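Local coordinates for protein arginase (RocF) (PDB 4G3H) that probably catalyses the manganese-dependent hydrolysis of L-arginine to L-ornithine and urea, the arginase step of the urea cycle, at residues Gly96-Phe101 against Ile110-Leu115; Val21-Glu26 against Tyr282-Ser287; Ala207-Met212 against Phe256-Gln261. One frame throughout, in Å; residues are numbered along the deposited sequence.

All three contacts belong to the single alpha/beta arginase fold, in which helices flank a parallel sheet, and their centres lie 23 to 24 Å apart. Along the chain, 21-26 comes first and 282-287 last, so contact 2 joins a helix near the start of the chain to a loop near its end and brackets the others; contact 1 closes before contact 3 opens. Contact 1 sits nearest the middle, between a helix and strand 110-115, which leads to the manganese ligands D116, H118 and D120. Contacts 2 and 3 lie farther out, one between a helix and a loop, the other between helices. Contacts 1 and 3 touch each other, L115 CD2 lying 3.9 Å from L259 CD1.

Contact 1. Residues Gly96-Phe101 against Ile110-Leu115; sequences GIFQAF and IGILYL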
loop_
_atom_site.group_PDB
_atom_site.type_symbol
_atom_site.label_atom_id
_atom_site.label_comp_id
_atom_site.label_asym_id
_atom_site.label_seq_id
_atom_site.Cartn_x
_atom_site.Cartn_y
_atom_site.Cartn_z
ATOM N N GLY A 96 2.299 9.185 -2.867
ATOM C CA GLY A 96 3.412 9.517 -3.738
ATOM C C GLY A 96 3.838 8.344 -4.606
ATOM O O GLY A 96 4.131 8.510 -5.789
ATOM N N ILE A 97 3.868 7.151 -4.024
ATOM C CA ILE A 97 4.263 5.955 -4.765
ATOM C C ILE A 97 3.287 5.647 -5.911
ATOM O O ILE A 97 3.700 5.362 -7.042
ATOM C CB ILE A 97 4.326 4.719 -3.825
ATOM C CG1 ILE A 97 5.463 4.886 -2.815
ATOM C CG2 ILE A 97 4.530 3.449 -4.635
ATOM C CD1 ILE A 97 5.459 3.844 -1.714
ATOM N N PHE A 98 1.993 5.704 -5.607
ATOM C CA PHE A 98 0.965 5.401 -6.594
ATOM C C PHE A 98 0.881 6.454 -7.702
ATOM O O PHE A 98 0.615 6.117 -8.858
ATOM C CB PHE A 98 -0.397 5.242 -5.905
ATOM C CG PHE A 98 -1.454 4.650 -6.789
ATOM C CD1 PHE A 98 -1.329 3.350 -7.265
ATOM C CD2 PHE A 98 -2.570 5.400 -7.163
ATOM C CE1 PHE A 98 -2.303 2.805 -8.106
ATOM C CE2 PHE A 98 -3.544 4.866 -8.000
ATOM C CZ PHE A 98 -3.412 3.567 -8.475
ATOM N N GLN A 99 1.102 7.721 -7.354
ATOM C CA GLN A 99 1.070 8.780 -8.355
ATOM C C GLN A 99 2.184 8.509 -9.365
ATOM O O GLN A 99 2.008 8.715 -10.570
ATOM C CB GLN A 99 1.271 10.159 -7.720
ATOM C CG GLN A 99 0.100 10.645 -6.870
ATOM C CD GLN A 99 -1.227 10.629 -7.619
ATOM O OE1 GLN A 99 -1.932 9.623 -7.639
ATOM N NE2 GLN A 99 -1.565 11.746 -8.246
ATOM N N ALA A 100 3.330 8.045 -8.873
ATOM C CA ALA A 100 4.452 7.734 -9.753
ATOM C C ALA A 100 4.045 6.569 -10.656
ATOM O O ALA A 100 4.353 6.549 -11.849
ATOM C CB ALA A 100 5.669 7.359 -8.934
ATOM N N PHE A 101 3.341 5.605 -10.068
ATOM C CA PHE A 101 2.864 4.426 -10.781
ATOM C C PHE A 101 1.906 4.846 -11.909
ATOM O O PHE A 101 2.013 4.363 -13.040
ATOM C CB PHE A 101 2.137 3.509 -9.799
ATOM C CG PHE A 101 1.776 2.171 -10.361
ATOM C CD1 PHE A 101 2.755 1.199 -10.563
ATOM C CD2 PHE A 101 0.451 1.861 -10.657
ATOM C CE1 PHE A 101 2.423 -0.065 -11.045
ATOM C CE2 PHE A 101 0.106 0.597 -11.141
ATOM C CZ PHE A 101 1.098 -0.368 -11.333
ATOM N N ILE A 110 -6.058 1.534 -14.320
ATOM C CA ILE A 110 -5.471 0.861 -13.169
ATOM C C ILE A 110 -6.446 0.392 -12.105
ATOM O O ILE A 110 -7.344 1.128 -11.696
ATOM C CB ILE A 110 -4.428 1.784 -12.492
ATOM C CG1 ILE A 110 -3.362 2.186 -13.511
ATOM C CG2 ILE A 110 -3.788 1.085 -11.298
ATOM C CD1 ILE A 110 -2.463 3.315 -13.046
ATOM N N GLY A 111 -6.256 -0.846 -11.660
ATOM C CA GLY A 111 -7.095 -1.401 -10.616
ATOM C C GLY A 111 -6.275 -1.431 -9.342
ATOM O O GLY A 111 -5.047 -1.547 -9.401
ATOM N N ILE A 112 -6.938 -1.333 -8.192
ATOM C CA ILE A 112 -6.247 -1.339 -6.907
ATOM C C ILE A 112 -6.790 -2.390 -5.938
ATOM O O ILE A 112 -7.981 -2.434 -5.669
ATOM C CB ILE A 112 -6.363 0.037 -6.208
ATOM C CG1 ILE A 112 -5.856 1.144 -7.130
ATOM C CG2 ILE A 112 -5.558 0.039 -4.915
ATOM C CD1 ILE A 112 -6.108 2.537 -6.592
ATOM N N LEU A 113 -5.910 -3.241 -5.427
ATOM C CA LEU A 113 -6.302 -4.253 -4.450
ATOM C C LEU A 113 -5.747 -3.656 -3.173
ATOM O O LEU A 113 -4.530 -3.528 -3.023
ATOM C CB LEU A 113 -5.640 -5.601 -4.755
ATOM C CG LEU A 113 -6.075 -6.252 -6.074
ATOM C CD1 LEU A 113 -5.225 -7.480 -6.366
ATOM C CD2 LEU A 113 -7.558 -6.619 -6.003
ATOM N N TYR A 114 -6.646 -3.268 -2.272
ATOM C CA TYR A 114 -6.257 -2.618 -1.023
ATOM C C TYR A 114 -6.644 -3.458 0.193
ATOM O O TYR A 114 -7.813 -3.498 0.575
ATOM C CB TYR A 114 -6.956 -1.248 -0.950
ATOM C CG TYR A 114 -6.241 -0.186 -0.144
ATOM C CD1 TYR A 114 -5.171 0.522 -0.689
ATOM C CD2 TYR A 114 -6.653 0.134 1.146
ATOM C CE1 TYR A 114 -4.533 1.525 0.020
ATOM C CE2 TYR A 114 -6.013 1.147 1.877
ATOM C CZ TYR A 114 -4.953 1.839 1.299
ATOM O OH TYR A 114 -4.322 2.853 1.982
ATOM N N LEU A 115 -5.665 -4.125 0.798
ATOM C CA LEU A 115 -5.910 -4.964 1.970
ATOM C C LEU A 115 -5.580 -4.124 3.184
ATOM O O LEU A 115 -4.419 -3.774 3.406
ATOM C CB LEU A 115 -5.033 -6.217 1.918
ATOM C CG LEU A 115 -5.432 -7.224 0.832
ATOM C CD1 LEU A 115 -5.181 -6.623 -0.547
ATOM C CD2 LEU A 115 -4.623 -8.517 1.012
#
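F98 and I110 bury the most surface here, with F101 next, and with I112 they form a small apolar cluster between helix and strand. The F98 ring reaches from the helix with its CZ corner foremost. CG lies anti to the backbone N (chi1 -168°), which sends the ring outward to the sheet. At that corner the CG2 methyl of I110 comes up to the ring edge, 3.8 Å from CZ of F98. The same corner meets I112 more closely, obliquely to the ring: F98 CZ is 3.4 Å from I112 CD1 and 3.7 Å from I112 CG1, a tight fit made by the end of the isoleucine chain.

F101, one helical turn on, shares the CG2 methyl of I110 and also meets its CD1. F101 CE2 lies 3.9 Å from I110 CG2, which approaches in the plane of the ring, while I110 CD1 sits 4.0 Å from F101 CD2. The branched residue thus meets both aromatic rings. No hydrogen bond crosses the contact.

Segment 96-101 of helix 94-104 runs roughly antiparallel to strand 110-115 (152°, axes 11.6 Å apart), as expected for the returning half of a beta-alpha-beta crossover. This one starts at strand 84-87 and passes two strands, 274-280 and 228-234, before re-entering the sheet. Y230 meets F98 edge-to-face from strand 228-234, I228 of that strand touches F101 and I110, F78 of helix 59-78 meets F101 edge-to-face, and V140 of helix 136-140 packs on F98.

Contact 2. Residues Val21-Glu26 against Tyr282-Ser287; sequences VRRLRE and YNPTVS
L24 packs against the CD2 side of the Y282 ring, and this is the tightly packed half of the contact. Its CD1 methyl lies 3.5 Å from Y282 CD2, with L24 CG close behind, the two side chains meeting at a slant. Within the loop, P284 CD stands 3.8 Å above the centre of one face of the Y282 ring, so the tyrosine is held by leucine and proline together. V298 of helix 293-309 touches both L24 and Y282 and continues the apolar core.

Toward solvent the contact is looser and polar. R23 runs out extended from CG to NE and lays one face of its guanidinium over P284, with NH2 3.7 Å from P284 CB. The guanidinium plane stands 70° from the Y282 ring, and R23 NH2 comes no nearer than 3.9 Å to Y282 OH, too far to bond. Just before P284, N283 OD1 accepts T285 OG1 at 2.6 Å on a lone pair in the carbonyl plane; a weak bond from T285 N to the same oxygen completes an Asx turn at the start of the short 3-10 segment 284-286.

E295 of helix 293-309 forms a salt bridge with R23 NH2 and a weak hydrogen bond with Y282 OH. One carboxylate therefore joins helix 16-30 to the 282-287 loop, and its negative charge would be expected to fix the position of the guanidinium while its face rests on the proline.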
loop_
_atom_site.group_PDB
_atom_site.type_symbol
_atom_site.label_atom_id
_atom_site.label_comp_id
_atom_site.label_asym_id
_atom_site.label_seq_id
_atom_site.Cartn_x
_atom_site.Cartn_y
_atom_site.Cartn_z
ATOM N N VAL A 21 10.958 -1.552 8.346
ATOM C CA VAL A 21 11.479 -1.650 6.989
ATOM C C VAL A 21 12.955 -2.078 6.947
ATOM O O VAL A 21 13.329 -2.928 6.136
ATOM C CB VAL A 21 11.352 -0.309 6.242
ATOM C CG1 VAL A 21 12.022 -0.410 4.866
ATOM C CG2 VAL A 21 9.883 0.077 6.117
ATOM N N ARG A 22 13.795 -1.492 7.801
ATOM C CA ARG A 22 15.209 -1.859 7.792
ATOM C C ARG A 22 15.435 -3.302 8.226
ATOM O O ARG A 22 16.344 -3.959 7.732
ATOM C CB ARG A 22 16.050 -0.888 8.642
ATOM C CG ARG A 22 15.592 -0.657 10.066
ATOM C CD ARG A 22 15.840 -1.855 10.962
ATOM N NE ARG A 22 17.234 -2.285 10.974
ATOM C CZ ARG A 22 17.687 -3.311 11.690
ATOM N NH1 ARG A 22 18.968 -3.645 11.646
ATOM N NH2 ARG A 22 16.855 -4.004 12.456
ATOM N N ARG A 23 14.599 -3.793 9.136
ATOM C CA ARG A 23 14.698 -5.177 9.604
ATOM C C ARG A 23 14.380 -6.132 8.453
ATOM O O ARG A 23 15.076 -7.124 8.235
ATOM C CB ARG A 23 13.691 -5.458 10.720
ATOM C CG ARG A 23 14.058 -4.993 12.113
ATOM C CD ARG A 23 13.189 -5.758 13.104
ATOM N NE ARG A 23 13.351 -5.330 14.489
ATOM C CZ ARG A 23 12.779 -5.939 15.523
ATOM N NH1 ARG A 23 12.974 -5.485 16.753
ATOM N NH2 ARG A 23 12.017 -7.011 15.330
ATOM N N LEU A 24 13.300 -5.829 7.740
ATOM C CA LEU A 24 12.860 -6.643 6.620
ATOM C C LEU A 24 13.887 -6.603 5.481
ATOM O O LEU A 24 14.160 -7.625 4.858
ATOM C CB LEU A 24 11.478 -6.156 6.145
ATOM C CG LEU A 24 10.384 -6.275 7.222
ATOM C CD1 LEU A 24 9.115 -5.587 6.773
ATOM C CD2 LEU A 24 10.115 -7.747 7.513
ATOM N N ARG A 25 14.461 -5.433 5.221
ATOM C CA ARG A 25 15.470 -5.294 4.167
ATOM C C ARG A 25 16.685 -6.182 4.445
ATOM O O ARG A 25 17.192 -6.856 3.548
ATOM C CB ARG A 25 15.949 -3.847 4.059
ATOM C CG ARG A 25 14.954 -2.869 3.473
ATOM C CD ARG A 25 15.424 -1.425 3.679
ATOM N NE ARG A 25 16.694 -1.125 3.019
ATOM C CZ ARG A 25 17.290 0.066 3.061
ATOM N NH1 ARG A 25 16.730 1.067 3.735
ATOM N NH2 ARG A 25 18.442 0.264 2.431
ATOM N N GLU A 26 17.158 -6.168 5.687
ATOM C CA GLU A 26 18.315 -6.969 6.061
ATOM C C GLU A 26 18.010 -8.465 6.011
ATOM O O GLU A 26 18.841 -9.250 5.558
ATOM C CB GLU A 26 18.823 -6.547 7.446
ATOM C CG GLU A 26 19.405 -5.126 7.436
ATOM C CD GLU A 26 19.895 -4.641 8.797
ATOM O OE1 GLU A 26 20.518 -3.556 8.850
ATOM O OE2 GLU A 26 19.659 -5.331 9.811
ATOM N N TYR A 282 4.513 -2.134 9.201
ATOM C CA TYR A 282 5.116 -3.132 10.065
ATOM C C TYR A 282 5.881 -2.311 11.091
ATOM O O TYR A 282 6.864 -1.661 10.754
ATOM C CB TYR A 282 6.082 -4.035 9.305
ATOM C CG TYR A 282 6.877 -4.926 10.226
ATOM C CD1 TYR A 282 6.239 -5.705 11.190
ATOM C CD2 TYR A 282 8.263 -4.972 10.159
ATOM C CE1 TYR A 282 6.958 -6.501 12.068
ATOM C CE2 TYR A 282 8.999 -5.768 11.033
ATOM C CZ TYR A 282 8.336 -6.530 11.987
ATOM O OH TYR A 282 9.046 -7.312 12.866
ATOM N N ASN A 283 5.408 -2.314 12.333
ATOM C CA ASN A 283 6.053 -1.561 13.403
ATOM C C ASN A 283 6.360 -2.502 14.566
ATOM O O ASN A 283 5.545 -2.678 15.470
ATOM C CB ASN A 283 5.142 -0.431 13.885
ATOM C CG ASN A 283 5.845 0.513 14.848
ATOM O OD1 ASN A 283 6.804 0.129 15.521
ATOM N ND2 ASN A 283 5.359 1.749 14.931
ATOM N N PRO A 284 7.549 -3.114 14.561
ATOM C CA PRO A 284 7.941 -4.041 15.625
ATOM C C PRO A 284 8.108 -3.417 17.012
ATOM O O PRO A 284 8.029 -4.125 18.015
ATOM C CB PRO A 284 9.249 -4.630 15.097
ATOM C CG PRO A 284 9.845 -3.485 14.355
ATOM C CD PRO A 284 8.648 -2.928 13.596
ATOM N N THR A 285 8.323 -2.104 17.079
ATOM C CA THR A 285 8.523 -1.450 18.371
ATOM C C THR A 285 7.280 -1.380 19.257
ATOM O O THR A 285 7.405 -1.222 20.471
ATOM C CB THR A 285 9.090 -0.011 18.218
ATOM O OG1 THR A 285 8.111 0.832 17.605
ATOM C CG2 THR A 285 10.344 -0.013 17.366
ATOM N N VAL A 286 6.090 -1.491 18.666
ATOM C CA VAL A 286 4.858 -1.439 19.449
ATOM C C VAL A 286 4.296 -2.823 19.762
ATOM O O VAL A 286 3.222 -2.946 20.349
ATOM C CB VAL A 286 3.749 -0.606 18.743
ATOM C CG1 VAL A 286 4.181 0.845 18.640
ATOM C CG2 VAL A 286 3.445 -1.182 17.359
ATOM N N SER A 287 5.017 -3.869 19.379
ATOM C CA SER A 287 4.537 -5.222 19.651
ATOM C C SER A 287 4.449 -5.477 21.151
ATOM O O SER A 287 5.296 -5.019 21.917
ATOM C CB SER A 287 5.458 -6.260 19.024
ATOM O OG SER A 287 5.098 -7.555 19.467
#

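Contact 3. Residues Ala207-Met212 against Phe256-Gln261; sequences AIRENM and FDELKQ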
loop_
_atom_site.group_PDB
_atom_site.type_symbol
_atom_site.label_atom_id
_atom_site.label_comp_id
_atom_site.label_asym_id
_atom_site.label_seq_id
_atom_site.Cartn_x
_atom_site.Cartn_y
_atom_site.Cartn_z
ATOM N N ALA A 207 -17.043 -11.756 4.975
ATOM C CA ALA A 207 -17.274 -12.243 3.617
ATOM C C ALA A 207 -16.069 -13.058 3.163
ATOM O O ALA A 207 -16.214 -14.092 2.514
ATOM C CB ALA A 207 -17.501 -11.077 2.655
ATOM N N ILE A 208 -14.879 -12.576 3.509
ATOM C CA ILE A 208 -13.638 -13.249 3.149
ATOM C C ILE A 208 -13.557 -14.598 3.854
ATOM O O ILE A 208 -13.194 -15.604 3.254
ATOM C CB ILE A 208 -12.407 -12.387 3.544
ATOM C CG1 ILE A 208 -12.346 -11.131 2.664
ATOM C CG2 ILE A 208 -11.131 -13.203 3.418
ATOM C CD1 ILE A 208 -11.366 -10.075 3.148
ATOM N N ARG A 209 -13.900 -14.608 5.136
ATOM C CA ARG A 209 -13.864 -15.823 5.932
ATOM C C ARG A 209 -14.933 -16.828 5.505
ATOM O O ARG A 209 -14.678 -18.032 5.469
ATOM C CB ARG A 209 -14.037 -15.466 7.408
ATOM C CG ARG A 209 -14.131 -16.651 8.345
ATOM C CD ARG A 209 -14.062 -16.172 9.787
ATOM N NE ARG A 209 -12.768 -15.561 10.081
ATOM C CZ ARG A 209 -12.586 -14.573 10.951
ATOM N NH1 ARG A 209 -13.620 -14.076 11.615
ATOM N NH2 ARG A 209 -11.367 -14.087 11.159
ATOM N N GLU A 210 -16.120 -16.329 5.174
ATOM C CA GLU A 210 -17.228 -17.183 4.759
ATOM C C GLU A 210 -17.039 -17.804 3.381
ATOM O O GLU A 210 -17.334 -18.980 3.177
ATOM C CB GLU A 210 -18.536 -16.395 4.761
ATOM C CG GLU A 210 -19.057 -16.022 6.135
ATOM C CD GLU A 210 -20.404 -15.329 6.058
ATOM O OE1 GLU A 210 -21.323 -15.893 5.426
ATOM O OE2 GLU A 210 -20.545 -14.227 6.627
ATOM N N ASN A 211 -16.562 -17.013 2.429
ATOM C CA ASN A 211 -16.357 -17.517 1.080
ATOM C C ASN A 211 -15.322 -16.673 0.336
ATOM O O ASN A 211 -15.648 -15.690 -0.344
ATOM C CB ASN A 211 -17.681 -17.517 0.309
ATOM C CG ASN A 211 -17.662 -18.454 -0.891
ATOM O OD1 ASN A 211 -16.628 -18.626 -1.546
ATOM N ND2 ASN A 211 -18.812 -19.051 -1.197
ATOM N N MET A 212 -14.069 -17.079 0.475
ATOM C CA MET A 212 -12.958 -16.398 -0.161
ATOM C C MET A 212 -13.051 -16.535 -1.677
ATOM O O MET A 212 -12.688 -15.625 -2.410
ATOM C CB MET A 212 -11.649 -17.006 0.333
ATOM C CG MET A 212 -10.436 -16.146 0.113
ATOM S SD MET A 212 -9.012 -16.915 0.882
ATOM C CE MET A 212 -9.402 -16.691 2.629
ATOM N N PHE A 256 -3.703 -15.051 10.483
ATOM C CA PHE A 256 -2.508 -15.107 9.657
ATOM C C PHE A 256 -2.725 -16.031 8.448
ATOM O O PHE A 256 -2.366 -15.684 7.321
ATOM C CB PHE A 256 -1.336 -15.596 10.513
ATOM C CG PHE A 256 -0.068 -15.835 9.744
ATOM C CD1 PHE A 256 0.490 -14.834 8.961
ATOM C CD2 PHE A 256 0.589 -17.060 9.838
ATOM C CE1 PHE A 256 1.687 -15.046 8.282
ATOM C CE2 PHE A 256 1.785 -17.286 9.165
ATOM C CZ PHE A 256 2.339 -16.278 8.384
ATOM N N ASP A 257 -3.325 -17.198 8.677
ATOM C CA ASP A 257 -3.573 -18.157 7.592
ATOM C C ASP A 257 -4.620 -17.676 6.590
ATOM O O ASP A 257 -4.532 -17.976 5.393
ATOM C CB ASP A 257 -3.995 -19.514 8.161
ATOM C CG ASP A 257 -2.836 -20.266 8.783
ATOM O OD1 ASP A 257 -1.828 -20.485 8.080
ATOM O OD2 ASP A 257 -2.930 -20.640 9.968
ATOM N N GLU A 258 -5.611 -16.938 7.076
ATOM C CA GLU A 258 -6.634 -16.407 6.194
ATOM C C GLU A 258 -5.986 -15.422 5.216
ATOM O O GLU A 258 -6.246 -15.478 4.011
ATOM C CB GLU A 258 -7.738 -15.728 7.013
ATOM C CG GLU A 258 -8.795 -16.707 7.503
ATOM C CD GLU A 258 -9.693 -16.136 8.591
ATOM O OE1 GLU A 258 -10.716 -16.781 8.903
ATOM O OE2 GLU A 258 -9.377 -15.055 9.136
ATOM N N LEU A 259 -5.134 -14.533 5.734
ATOM C CA LEU A 259 -4.440 -13.552 4.892
ATOM C C LEU A 259 -3.580 -14.269 3.859
ATOM O O LEU A 259 -3.588 -13.910 2.682
ATOM C CB LEU A 259 -3.560 -12.610 5.740
ATOM C CG LEU A 259 -2.646 -11.641 4.959
ATOM C CD1 LEU A 259 -3.476 -10.782 4.017
ATOM C CD2 LEU A 259 -1.878 -10.760 5.906
ATOM N N LYS A 260 -2.836 -15.283 4.301
ATOM C CA LYS A 260 -1.992 -16.066 3.396
ATOM C C LYS A 260 -2.822 -16.704 2.287
ATOM O O LYS A 260 -2.407 -16.738 1.130
ATOM C CB LYS A 260 -1.235 -17.154 4.172
ATOM C CG LYS A 260 0.036 -16.647 4.850
ATOM C CD LYS A 260 0.420 -17.486 6.062
ATOM C CE LYS A 260 0.551 -18.961 5.738
ATOM N NZ LYS A 260 0.908 -19.746 6.953
ATOM N N GLN A 261 -3.995 -17.212 2.645
ATOM C CA GLN A 261 -4.878 -17.827 1.666
ATOM C C GLN A 261 -5.415 -16.784 0.692
ATOM O O GLN A 261 -5.396 -16.996 -0.521
ATOM C CB GLN A 261 -6.044 -18.527 2.365
ATOM C CG GLN A 261 -5.696 -19.908 2.873
ATOM C CD GLN A 261 -6.598 -20.353 4.000
ATOM O OE1 GLN A 261 -7.827 -20.240 3.910
ATOM N NE2 GLN A 261 -5.997 -20.867 5.072
#
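Two pairs carry this contact, R209 with E258 and M212 with Q261. The second segment opens with F256, which packs on helix 293-309 instead, and E258 is the first residue to reach across. Its chain is extended beyond CG and its carboxylate is gripped side-on: R209 NE donates to E258 OE1 at 2.7 Å, nearly straight at 169°, and R209 NH2 to E258 OE2 at 3.0 Å on the syn lone pair. Guanidinium and carboxylate are nearly coplanar (24°), the bend of R209 at chi3 turning its edge to the acid. E258 OE2 also accepts the backbone N of S255, just before the helix, so the carboxylate has a second anchor.

The contact brings together helices of one layer beside the Rossmann-like sheet: helix 205-210 and the start of helix 212-223, after edge strand 202-203, and helix 256-269, which follows strand 228-234. N211, between the first two, caps helix 212-223 through OD1 to E214 N. L259, whose CB turns away from the first segment, packs on I301 and M238. Q261 ends the segment, M212 crossing it at about a right angle, with M212 SD 3.7 Å from Q261 CB. Folded back at chi3 (-71°), the methionine also brings CE to 3.7 Å from E258 O.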